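Local atomic coordinates of beta-glucoside kinase (Listeria monocytogenes, PDB entry 4HTL), a protein that phosphorylates the beta-glucoside cellobiose at the expense of ATP, yielding cellobiose-6'-phosphate, and may also regulate transcription of the operon for cellobiose uptake. Residues Y67-P70 / K71-L74; D85-L89 / K90-E94; L112-W116 / L117-Q121; G165-P169 / G170-L174; G228-N231 / L232-F236. All coordinates share one frame; numbering follows the deposited sequence. Where two conformers were deposited one is given.

Interaction 1 (Y67-P70 / K71-L74)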
# COMPACT_ATOMS: atom_id res chain seq x y z
N TYR A 67 -8.06 -13.57 8.52
CA TYR A 67 -6.74 -13.20 8.97
C TYR A 67 -6.17 -14.39 9.69
O TYR A 67 -6.78 -14.90 10.66
CB TYR A 67 -6.83 -11.95 9.87
CG TYR A 67 -7.57 -10.77 9.26
CD1 TYR A 67 -7.42 -10.44 7.91
CD2 TYR A 67 -8.34 -9.92 10.05
CE1 TYR A 67 -8.08 -9.35 7.37
CE2 TYR A 67 -9.02 -8.85 9.52
CZ TYR A 67 -8.86 -8.55 8.19
OH TYR A 67 -9.53 -7.48 7.64
N VAL A 68 -5.05 -14.88 9.19
CA VAL A 68 -4.42 -16.10 9.66
C VAL A 68 -2.97 -15.84 9.98
O VAL A 68 -2.24 -15.32 9.13
CB VAL A 68 -4.44 -17.19 8.54
CG1 VAL A 68 -3.65 -18.42 8.98
CG2 VAL A 68 -5.86 -17.57 8.16
N ASN A 69 -2.54 -16.20 11.19
CA ASN A 69 -1.13 -16.23 11.53
C ASN A 69 -0.57 -17.49 10.87
O ASN A 69 -0.93 -18.60 11.23
CB ASN A 69 -0.95 -16.24 13.04
CG ASN A 69 0.50 -16.29 13.46
OD1 ASN A 69 1.34 -16.87 12.77
ND2 ASN A 69 0.81 -15.69 14.62
N PRO A 70 0.27 -17.30 9.86
CA PRO A 70 0.69 -18.44 9.06
C PRO A 70 1.67 -19.35 9.77
O PRO A 70 1.87 -20.46 9.31
CB PRO A 70 1.33 -17.78 7.86
CG PRO A 70 1.88 -16.50 8.39
CD PRO A 70 0.93 -16.05 9.45
N LYS A 71 2.31 -18.91 10.86
CA LYS A 71 3.23 -19.76 11.60
C LYS A 71 2.49 -20.59 12.68
O LYS A 71 2.76 -21.78 12.84
CB LYS A 71 4.38 -18.95 12.24
CG LYS A 71 5.39 -18.43 11.21
CD LYS A 71 6.68 -17.88 11.84
CE LYS A 71 7.67 -17.40 10.78
NZ LYS A 71 8.68 -16.41 11.28
N THR A 72 1.59 -19.94 13.43
CA THR A 72 0.84 -20.61 14.49
C THR A 72 -0.46 -21.30 14.05
O THR A 72 -0.94 -22.23 14.74
CB THR A 72 0.48 -19.67 15.65
OG1 THR A 72 -0.50 -18.73 15.22
CG2 THR A 72 1.72 -18.95 16.21
N GLY A 73 -1.04 -20.84 12.95
CA GLY A 73 -2.31 -21.37 12.43
C GLY A 73 -3.54 -20.74 13.06
O GLY A 73 -4.67 -21.15 12.79
N LEU A 74 -3.35 -19.72 13.90
CA LEU A 74 -4.49 -19.07 14.52
C LEU A 74 -5.19 -18.13 13.57
O LEU A 74 -4.59 -17.16 13.08
CB LEU A 74 -4.05 -18.29 15.77
CG LEU A 74 -5.14 -17.51 16.51
CD1 LEU A 74 -6.18 -18.47 17.07
CD2 LEU A 74 -4.50 -16.68 17.61
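Asn-69 and Leu-74 face each other where the chain, running out along strand 67-68, turns back into strand 74-77, the directions of 67-70 and 71-74 lying 144° apart. This is the closed end of a beta hairpin, and two backbone bonds tie it: Asn-69 N donates almost straight to Leu-74 O at 2.9 Å, and Gly-73 N donates to Asn-69 O at 2.8 Å. Gly-73 has a positive phi, the left-handed conformation that brings the chain round to Leu-74. The Asn-69 side chain lies over one side of the turn. With CG anti to the backbone N (chi1 179°), its amide is carried over the peptides that follow, and OD1 accepts from two of them. Lys-71 N, at 3.0 Å from Asn-69 OD1, lies in the carbonyl plane and closes an Asx turn; Thr-72 N approaches the same oxygen from well above that plane, at 3.2 Å, but with a nearly linear N-H. Two donors thus grip one oxygen and fix the rotation of the amide. Thr-72 crosses the Asn-69 side chain at about a right angle, its OG1 resting 3.2 Å from Asn-69 CG. On the flanks of the hairpin, Val-68 packs on Ile-103 of strand 101-105, while the hydroxyl of Tyr-67 bonds to Glu-155. The turn is locked once more from the Thr-72 side: its hydroxyl, between the backbone N and the carbonyl carbon (chi1 70°), forms an ST turn in which OG1 accepts from Leu-74 N at 3.3 Å.

Interaction 2 (D85-L89 / K90-E94)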
# COMPACT_ATOMS: atom_id res chain seq x y z
N ASP A 85 -13.53 -17.60 13.84
CA ASP A 85 -12.98 -16.47 14.64
C ASP A 85 -12.22 -16.99 15.87
O ASP A 85 -12.76 -17.78 16.66
CB ASP A 85 -14.08 -15.55 15.16
CG ASP A 85 -14.78 -14.77 14.08
OD1 ASP A 85 -14.22 -14.55 12.97
OD2 ASP A 85 -15.92 -14.35 14.36
N ASN A 86 -11.00 -16.52 16.06
CA ASN A 86 -10.17 -16.96 17.18
C ASN A 86 -10.10 -18.49 17.26
O ASN A 86 -10.24 -19.05 18.35
CB ASN A 86 -10.68 -16.35 18.51
CG ASN A 86 -9.74 -16.60 19.65
OD1 ASN A 86 -8.52 -16.62 19.45
ND2 ASN A 86 -10.28 -16.84 20.83
N PHE A 87 -9.88 -19.14 16.11
CA PHE A 87 -9.83 -20.60 16.02
C PHE A 87 -8.51 -21.04 15.44
O PHE A 87 -8.16 -20.61 14.33
CB PHE A 87 -10.96 -21.08 15.11
CG PHE A 87 -11.01 -22.56 14.90
CD1 PHE A 87 -10.95 -23.44 15.98
CD2 PHE A 87 -11.16 -23.08 13.62
CE1 PHE A 87 -11.01 -24.82 15.78
CE2 PHE A 87 -11.23 -24.45 13.42
CZ PHE A 87 -11.15 -25.32 14.50
N ASN A 88 -7.78 -21.89 16.15
CA ASN A 88 -6.56 -22.43 15.61
C ASN A 88 -6.85 -23.68 14.78
O ASN A 88 -6.83 -24.80 15.27
CB ASN A 88 -5.52 -22.67 16.67
CG ASN A 88 -4.14 -22.80 16.08
OD1 ASN A 88 -3.95 -23.53 15.09
ND2 ASN A 88 -3.18 -22.03 16.60
N LEU A 89 -7.08 -23.44 13.49
CA LEU A 89 -7.42 -24.51 12.54
C LEU A 89 -6.20 -25.41 12.29
O LEU A 89 -6.35 -26.62 12.07
CB LEU A 89 -7.94 -23.91 11.24
CG LEU A 89 -8.26 -24.90 10.12
CD1 LEU A 89 -9.26 -25.97 10.54
CD2 LEU A 89 -8.76 -24.13 8.91
N LYS A 90 -5.00 -24.86 12.35
CA LYS A 90 -3.77 -25.70 12.24
C LYS A 90 -3.72 -26.72 13.37
O LYS A 90 -3.51 -27.91 13.14
CB LYS A 90 -2.51 -24.84 12.23
CG LYS A 90 -1.18 -25.60 12.13
CD LYS A 90 0.03 -24.66 12.09
CE LYS A 90 1.32 -25.45 12.37
NZ LYS A 90 2.50 -24.55 12.31
N GLU A 91 -3.92 -26.26 14.60
CA GLU A 91 -3.84 -27.17 15.75
C GLU A 91 -4.98 -28.18 15.77
O GLU A 91 -4.78 -29.31 16.20
CB GLU A 91 -3.82 -26.40 17.05
CG GLU A 91 -2.50 -25.71 17.30
CD GLU A 91 -2.52 -24.86 18.55
OE1 GLU A 91 -1.45 -24.29 18.87
OE2 GLU A 91 -3.58 -24.73 19.22
N TRP A 92 -6.16 -27.77 15.30
CA TRP A 92 -7.29 -28.68 15.19
C TRP A 92 -6.98 -29.81 14.25
O TRP A 92 -7.17 -30.98 14.59
CB TRP A 92 -8.54 -27.92 14.72
CG TRP A 92 -9.80 -28.76 14.74
CD1 TRP A 92 -10.64 -29.00 15.81
CD2 TRP A 92 -10.39 -29.50 13.61
NE1 TRP A 92 -11.70 -29.82 15.44
CE2 TRP A 92 -11.61 -30.15 14.13
CE3 TRP A 92 -10.07 -29.67 12.27
CZ2 TRP A 92 -12.43 -30.94 13.33
CZ3 TRP A 92 -10.90 -30.46 11.47
CH2 TRP A 92 -12.06 -31.08 11.99
N LEU A 93 -6.48 -29.46 13.06
CA LEU A 93 -6.17 -30.45 12.03
C LEU A 93 -5.00 -31.36 12.45
O LEU A 93 -5.01 -32.56 12.15
CB LEU A 93 -5.89 -29.76 10.68
CG LEU A 93 -7.10 -29.22 9.89
CD1 LEU A 93 -6.68 -28.26 8.76
CD2 LEU A 93 -7.91 -30.39 9.34
N GLU A 94 -4.01 -30.79 13.14
CA GLU A 94 -2.89 -31.58 13.67
C GLU A 94 -3.38 -32.60 14.69
O GLU A 94 -2.94 -33.76 14.67
CB GLU A 94 -1.85 -30.67 14.34
CG GLU A 94 -1.02 -29.86 13.37
CD GLU A 94 -0.17 -28.81 14.07
OE1 GLU A 94 -0.54 -28.38 15.19
OE2 GLU A 94 0.84 -28.41 13.47
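Asn-88 stands at the N-cap of helix 89-97 and meets Glu-91 in the first turn, where the helix starts directly after the short, weakly bonded strand 87-88. Asn-88 OD1 accepts from Glu-91 N at 2.8 Å; the donor sits above the carbonyl plane, 41° out of it, so the bond is short without using a lone pair direction. CG, anti to the residue's own N, carries the amide forward over the helix's first turn. The other end of the amide is satisfied outside the helix, ND2 donating to Thr-72 O in the preceding hairpin. Lys-90, fully extended, likewise sends NZ to Lys-71 O. Backbone bonds continue the turn: Trp-92 N donates to Asn-88 O at 3.0 Å, and Leu-93 N to Leu-89 O at the same length. Beside the capping bond, the Asn-88 amide and Glu-91 carboxylate lie stacked, their planes 6° apart, with Asn-88 CG 3.6 Å from Glu-91 CD. On the other flank Phe-87, the residue before the cap, reaches Trp-92 in a hydrophobic staple. Phe-87 CZ lies 3.7 Å from Trp-92 CB, and the rings meet obliquely, the planes of the phenyl and the five-membered ring at 57°. Leu-89 CD1 packs on Leu-93 CD1 at 3.9 Å, and both leucines rest against Val-62 of strand 59-64. The chemistry is thus divided: the amide satisfies a first-turn N-H and a hairpin carbonyl, while the staple and the two leucines make the apolar contacts. A carboxylate near the helix start probably also interacts favourably with the helix dipole.

Interaction 3 (L112-W116 / L117-Q121)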
# COMPACT_ATOMS: atom_id res chain seq x y z
N LEU A 112 0.40 -16.53 -4.16
CA LEU A 112 1.48 -17.50 -4.13
C LEU A 112 1.43 -18.46 -5.32
O LEU A 112 2.48 -18.83 -5.83
CB LEU A 112 1.51 -18.24 -2.80
CG LEU A 112 1.92 -17.43 -1.54
CD1 LEU A 112 1.73 -18.28 -0.28
CD2 LEU A 112 3.31 -16.79 -1.62
N ALA A 113 0.22 -18.81 -5.77
CA ALA A 113 0.07 -19.61 -6.99
C ALA A 113 0.67 -18.85 -8.19
O ALA A 113 1.39 -19.44 -9.05
CB ALA A 113 -1.36 -20.04 -7.22
N GLU A 114 0.36 -17.56 -8.26
CA GLU A 114 0.91 -16.71 -9.32
C GLU A 114 2.46 -16.66 -9.31
O GLU A 114 3.11 -16.73 -10.37
CB GLU A 114 0.30 -15.29 -9.25
CG GLU A 114 0.23 -14.58 -10.60
CD GLU A 114 -0.69 -15.26 -11.57
OE1 GLU A 114 -0.22 -15.77 -12.61
OE2 GLU A 114 -1.87 -15.29 -11.25
N LYS A 115 3.02 -16.55 -8.10
CA LYS A 115 4.48 -16.53 -7.87
C LYS A 115 5.11 -17.90 -8.25
O LYS A 115 6.19 -17.97 -8.85
CB LYS A 115 4.81 -16.19 -6.41
CG LYS A 115 6.28 -16.32 -6.06
CD LYS A 115 7.12 -15.33 -6.89
CE LYS A 115 8.60 -15.21 -6.54
NZ LYS A 115 9.29 -14.26 -7.50
N TRP A 116 4.45 -18.98 -7.86
CA TRP A 116 5.01 -20.34 -8.03
C TRP A 116 4.95 -20.83 -9.44
O TRP A 116 5.96 -21.21 -10.04
CB TRP A 116 4.22 -21.29 -7.11
CG TRP A 116 4.73 -22.70 -7.05
CD1 TRP A 116 5.98 -23.19 -7.44
CD2 TRP A 116 4.00 -23.86 -6.59
NE1 TRP A 116 6.06 -24.55 -7.26
CE2 TRP A 116 4.91 -25.01 -6.74
CE3 TRP A 116 2.73 -24.07 -6.10
CZ2 TRP A 116 4.53 -26.28 -6.40
CZ3 TRP A 116 2.35 -25.36 -5.75
CH2 TRP A 116 3.24 -26.44 -5.87
N LEU A 117 3.75 -20.76 -10.01
CA LEU A 117 3.42 -21.42 -11.27
C LEU A 117 2.88 -20.50 -12.35
O LEU A 117 2.69 -20.93 -13.49
CB LEU A 117 2.37 -22.51 -11.01
CG LEU A 117 2.83 -23.61 -10.04
CD1 LEU A 117 1.64 -24.55 -9.73
CD2 LEU A 117 4.07 -24.40 -10.53
N GLY A 118 2.65 -19.24 -12.01
CA GLY A 118 2.01 -18.36 -12.92
C GLY A 118 2.94 -17.29 -13.47
O GLY A 118 4.06 -17.56 -13.79
N LYS A 119 2.43 -16.06 -13.55
CA LYS A 119 3.09 -14.93 -14.25
C LYS A 119 4.01 -14.14 -13.36
O LYS A 119 4.68 -13.21 -13.82
CB LYS A 119 2.02 -13.98 -14.83
CG LYS A 119 1.13 -14.59 -15.89
CD LYS A 119 0.06 -13.62 -16.31
CE LYS A 119 -0.70 -14.04 -17.54
NZ LYS A 119 -1.69 -12.97 -17.87
N GLY A 120 4.07 -14.50 -12.07
CA GLY A 120 4.91 -13.72 -11.12
C GLY A 120 6.20 -14.43 -10.72
O GLY A 120 6.84 -14.06 -9.72
N GLN A 121 6.63 -15.44 -11.47
CA GLN A 121 7.74 -16.26 -11.02
C GLN A 121 9.03 -15.46 -10.79
O GLN A 121 9.85 -15.80 -9.90
CB GLN A 121 7.98 -17.40 -11.99
CG GLN A 121 6.87 -18.42 -11.98
CD GLN A 121 6.99 -19.41 -13.12
OE1 GLN A 121 7.22 -19.01 -14.30
NE2 GLN A 121 6.83 -20.73 -12.81
O HOH W 1 9.26 -18.19 -8.04
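The C-terminal end of helix 106-117, where the chain leaves the helix for the loop leading to strand 126-131, is tied to the residues that follow by Glu-114 and Lys-115, and by Gln-121 bonding back to Trp-116. The last regular bond runs from Leu-117 N to Ala-113 O at 2.9 Å. Beyond it the loop curls back, and Glu-114 O receives Gly-120 N at 3.0 Å from above its carbonyl plane, together with a weak bond from Gly-118 N. The buried Glu-114 side chain, bent at chi2 (65°), turns its carboxylate onto the loop, where OE1 uses its anti lone pair to take Lys-119 N at 2.8 Å, nearly in line. The same oxygen is bonded to Thr-275 OG1, which helps to hold the carboxylate in place. Lys-119 itself reaches onward to a salt bridge with Glu-272. Lys-115 also bends at chi2, and its NZ donates to Gln-121 O at 2.9 Å, more weakly to Gly-120 O, and to Leu-123 O further along the loop. A water bridges the carbonyls of Lys-115 and Gln-121, donating to both. Trp-116 and Leu-117 lie side by side, pointing the same way; Leu-117 CD2 sits over the face of the Trp-116 five-membered ring, 3.7 Å from its centroid, in a CH-pi contact. Both side chains pack on helix 280-293, Trp-116 on Val-286 and Leu-117 on Leu-283. A side chain from the loop also returns to the helix end: Gln-121 NE2 donates to Trp-116 O at 2.9 Å, with that oxygen close to the plane of the amide.

Interaction 4 (G165-P169 / G170-L174)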
# COMPACT_ATOMS: atom_id res chain seq x y z
N GLY A 165 -18.74 9.95 3.06
CA GLY A 165 -19.85 10.73 3.59
C GLY A 165 -20.08 10.35 5.04
O GLY A 165 -19.12 9.96 5.72
N ALA A 166 -21.31 10.47 5.49
CA ALA A 166 -21.69 10.29 6.91
C ALA A 166 -22.30 8.94 7.23
O ALA A 166 -22.54 8.65 8.40
CB ALA A 166 -22.61 11.42 7.37
N PHE A 167 -22.63 8.14 6.21
CA PHE A 167 -22.97 6.75 6.45
C PHE A 167 -21.69 6.00 6.85
O PHE A 167 -20.61 6.58 6.86
CB PHE A 167 -23.64 6.14 5.25
CG PHE A 167 -25.05 6.64 5.02
CD1 PHE A 167 -26.13 6.04 5.65
CD2 PHE A 167 -25.28 7.68 4.16
CE1 PHE A 167 -27.42 6.50 5.44
CE2 PHE A 167 -26.57 8.14 3.96
CZ PHE A 167 -27.63 7.52 4.58
N ARG A 168 -21.82 4.75 7.27
CA ARG A 168 -20.65 3.98 7.66
C ARG A 168 -19.62 3.98 6.51
O ARG A 168 -19.99 4.02 5.35
CB ARG A 168 -21.03 2.57 8.11
CG ARG A 168 -21.58 1.72 7.02
CD ARG A 168 -22.07 0.39 7.59
NE ARG A 168 -22.76 -0.29 6.51
CZ ARG A 168 -22.16 -0.78 5.44
NH1 ARG A 168 -20.86 -0.79 5.39
NH2 ARG A 168 -22.87 -1.36 4.47
N PRO A 169 -18.33 4.02 6.87
CA PRO A 169 -17.30 4.23 5.86
C PRO A 169 -17.28 3.19 4.75
O PRO A 169 -16.94 3.54 3.61
CB PRO A 169 -16.00 4.24 6.66
CG PRO A 169 -16.35 3.79 8.01
CD PRO A 169 -17.78 4.06 8.23
N GLY A 170 -17.65 1.96 5.07
CA GLY A 170 -17.63 0.88 4.09
C GLY A 170 -18.44 1.21 2.86
O GLY A 170 -18.10 0.74 1.76
N LYS A 171 -19.48 2.04 3.02
CA LYS A 171 -20.36 2.36 1.91
C LYS A 171 -19.65 3.14 0.79
O LYS A 171 -20.14 3.22 -0.31
CB LYS A 171 -21.57 3.10 2.41
CG LYS A 171 -22.56 2.17 3.13
CD LYS A 171 -23.87 2.84 3.54
CE LYS A 171 -24.96 1.85 3.88
NZ LYS A 171 -26.27 2.55 4.21
N TYR A 172 -18.50 3.75 1.13
CA TYR A 172 -17.73 4.59 0.22
C TYR A 172 -16.45 3.91 -0.29
O TYR A 172 -15.57 4.55 -0.98
CB TYR A 172 -17.41 5.91 0.89
CG TYR A 172 -18.62 6.56 1.45
CD1 TYR A 172 -19.52 7.23 0.65
CD2 TYR A 172 -18.94 6.41 2.82
CE1 TYR A 172 -20.64 7.82 1.18
CE2 TYR A 172 -20.10 6.97 3.34
CZ TYR A 172 -20.97 7.63 2.50
OH TYR A 172 -22.11 8.26 3.03
N THR A 173 -16.38 2.61 -0.03
CA THR A 173 -15.22 1.78 -0.40
C THR A 173 -15.51 0.89 -1.60
O THR A 173 -16.68 0.59 -1.90
CB THR A 173 -14.71 0.93 0.78
OG1 THR A 173 -15.65 -0.13 1.07
CG2 THR A 173 -14.44 1.77 1.98
N LEU A 174 -14.45 0.47 -2.28
CA LEU A 174 -14.56 -0.39 -3.49
C LEU A 174 -15.45 -1.60 -3.24
O LEU A 174 -16.26 -1.96 -4.10
CB LEU A 174 -13.20 -0.84 -3.98
CG LEU A 174 -12.27 0.25 -4.57
CD1 LEU A 174 -10.83 -0.27 -4.74
CD2 LEU A 174 -12.84 0.83 -5.89
O HOH W 2 -18.36 0.19 7.47
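The Tyr-172 ring lies under Gly-165, with its hydroxyl beside Phe-167, in a surface loop that winds through a short 3-10 turn before helix 174-177. Hydrogen bonds set the frame. Lys-171 N donates to Arg-168 O at 3.1 Å and Tyr-172 N to Pro-169 O at 2.9 Å, both i to i+3, while Tyr-172 OH accepts from Phe-167 N at 3.2 Å. Thr-173, the N-cap of the helix, donates through OG1 to Gly-170 O at 2.7 Å. Packing on flat groups comes next. Gly-165 N lies over the centre of the Tyr-172 ring, 3.1 Å above its plane, and the Tyr-172 hydroxyl meets the Phe-167 ring at its edge, in plane. Arg-168 CG sits between its N and its carbonyl carbon (chi1 66°), turning the chain across Lys-171, whose CG covers one guanidinium face. Among charges, Arg-168 NH1 forms a salt bridge with Glu-176; a water accepts from Gly-170 N and, weakly, from Arg-168 NH1. Pro-169 and Thr-173 also touch the second subunit. Lys-171 NZ stays 5.1 Å from Arg-168 NE; the salt bridge probably offsets part of the repulsion between these like charges, while only methylenes meet the guanidinium face.

Interaction 5 (G228-N231 / L232-F236)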
# COMPACT_ATOMS: atom_id res chain seq x y z
N GLY A 228 -8.82 2.70 -7.72
CA GLY A 228 -8.06 1.78 -6.94
C GLY A 228 -6.71 1.45 -7.55
O GLY A 228 -5.72 1.39 -6.83
N LEU A 229 -6.66 1.24 -8.85
CA LEU A 229 -5.38 0.92 -9.53
C LEU A 229 -4.38 2.07 -9.37
O LEU A 229 -3.22 1.85 -9.06
CB LEU A 229 -5.57 0.63 -10.99
CG LEU A 229 -6.17 -0.72 -11.43
CD1 LEU A 229 -6.36 -0.68 -12.97
CD2 LEU A 229 -5.32 -1.92 -10.95
N TYR A 230 -4.84 3.30 -9.52
CA TYR A 230 -3.97 4.51 -9.40
C TYR A 230 -3.41 4.57 -7.99
O TYR A 230 -2.21 4.68 -7.79
CB TYR A 230 -4.81 5.71 -9.71
CG TYR A 230 -4.11 7.06 -9.80
CD1 TYR A 230 -3.70 7.57 -11.03
CD2 TYR A 230 -3.88 7.83 -8.69
CE1 TYR A 230 -3.15 8.82 -11.14
CE2 TYR A 230 -3.30 9.07 -8.80
CZ TYR A 230 -2.95 9.57 -10.03
OH TYR A 230 -2.40 10.81 -10.12
N ASN A 231 -4.28 4.36 -6.99
CA ASN A 231 -3.79 4.35 -5.62
C ASN A 231 -2.70 3.28 -5.44
O ASN A 231 -1.65 3.52 -4.80
CB ASN A 231 -4.90 4.02 -4.62
CG ASN A 231 -5.87 5.18 -4.36
OD1 ASN A 231 -5.57 6.34 -4.64
ND2 ASN A 231 -7.01 4.85 -3.71
N LEU A 232 -2.99 2.05 -5.88
CA LEU A 232 -2.05 0.95 -5.72
C LEU A 232 -0.71 1.18 -6.41
O LEU A 232 0.36 0.81 -5.89
CB LEU A 232 -2.67 -0.36 -6.22
CG LEU A 232 -3.83 -0.95 -5.43
CD1 LEU A 232 -4.49 -2.10 -6.17
CD2 LEU A 232 -3.53 -1.28 -3.96
N ILE A 233 -0.77 1.72 -7.62
CA ILE A 233 0.41 1.99 -8.43
C ILE A 233 1.34 2.96 -7.70
O ILE A 233 2.51 2.67 -7.50
CB ILE A 233 0.01 2.52 -9.82
CG1 ILE A 233 -0.55 1.36 -10.65
CG2 ILE A 233 1.18 3.22 -10.54
CD1 ILE A 233 -1.32 1.80 -11.86
N TYR A 234 0.77 4.04 -7.18
CA TYR A 234 1.58 5.08 -6.51
C TYR A 234 2.09 4.61 -5.13
O TYR A 234 3.17 4.94 -4.72
CB TYR A 234 0.81 6.42 -6.46
CG TYR A 234 0.89 7.09 -7.83
CD1 TYR A 234 -0.08 6.93 -8.77
CD2 TYR A 234 1.95 7.89 -8.15
CE1 TYR A 234 0.03 7.52 -10.02
CE2 TYR A 234 2.10 8.46 -9.38
CZ TYR A 234 1.11 8.31 -10.31
OH TYR A 234 1.24 8.82 -11.58
N LEU A 235 1.28 3.81 -4.43
CA LEU A 235 1.67 3.36 -3.14
C LEU A 235 2.79 2.30 -3.20
O LEU A 235 3.81 2.42 -2.52
CB LEU A 235 0.48 2.86 -2.33
CG LEU A 235 -0.59 3.90 -1.91
CD1 LEU A 235 -1.75 3.24 -1.16
CD2 LEU A 235 0.06 4.97 -1.13
N PHE A 236 2.56 1.23 -3.97
CA PHE A 236 3.41 0.08 -3.95
C PHE A 236 4.49 0.08 -5.05
O PHE A 236 5.49 -0.65 -4.94
CB PHE A 236 2.56 -1.21 -4.14
CG PHE A 236 1.69 -1.55 -2.95
CD1 PHE A 236 2.25 -2.18 -1.84
CD2 PHE A 236 0.39 -1.13 -2.90
CE1 PHE A 236 1.48 -2.46 -0.71
CE2 PHE A 236 -0.40 -1.43 -1.78
CZ PHE A 236 0.15 -2.05 -0.66
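Tyr-230 and Tyr-234 sit one turn apart on helix 212-236 and overlap their rings along its flank. Tyr-234 CE1 stands over the centre of the Tyr-230 ring, 3.5 Å above its plane, but the two rings are inclined by 43°, with centroids 4.6 Å apart. Different first torsions bring them together: Tyr-230 has CG anti to the backbone N (chi1 -173°), Tyr-234 has it anti to the carbonyl carbon (chi1 -78°). The edge of the second ring also lies against the backbone, Tyr-230 O falling in its plane, 3.2 Å from Tyr-234 CD1. Tyr-230 O is also the helix acceptor of Tyr-234 N, at 3.1 Å. Asn-231 carries its amide to the partner chain, where OD1 accepts from Phe-160 N of the second subunit. The tyrosines belong to the same interface: Tyr-230 stacks on Phe-160 and Tyr-234 on Tyr-158, both of the second subunit, while Arg-267 of the same chain makes a cation-pi contact with Tyr-234. Apolar side chains turn to the mixed sheet that contains strands 126-131 and 240-244. Ile-233 and Leu-229 pack on Ile-241 of strand 240-244, Ile-233 CD1 lying 4.5 Å from Leu-229 CB, and Leu-232 rests on Leu-127 of strand 126-131. Ile-233 N donates to Leu-229 O at 2.8 Å. At the end of the helix, Phe-236 stacks on Phe-236 of the second subunit. One helix therefore makes mostly aliphatic contacts toward its own sheet; toward the partner it offers aromatic pairs, a leucine pair and the bond to Asn-231 OD1, so this stretch joins the dimer interface through both apolar and directional contacts.

Interactions 1 and 2 form one unit: the hairpin turn and the capped helix start share a sheet and touch directly, joined by side-chain donors of 85-94 on carbonyls of 71-74. Both are partly buried, and in each an asparagine OD1 accepts from backbone N-H groups that follow. Interaction 3 lies at the C-terminal end of another helix, where Lys-115 and Gln-121 donate to carbonyls and Glu-114 accepts from a loop N-H. Interaction 4 is a surface loop, interaction 5 a buried helix; they meet through Leu-174 and Gly-228, and both touch the second subunit, interaction 5 much more extensively. Aromatic overlap prevails in interaction 5, hydrogen bonds and packing on flat groups in interaction 4.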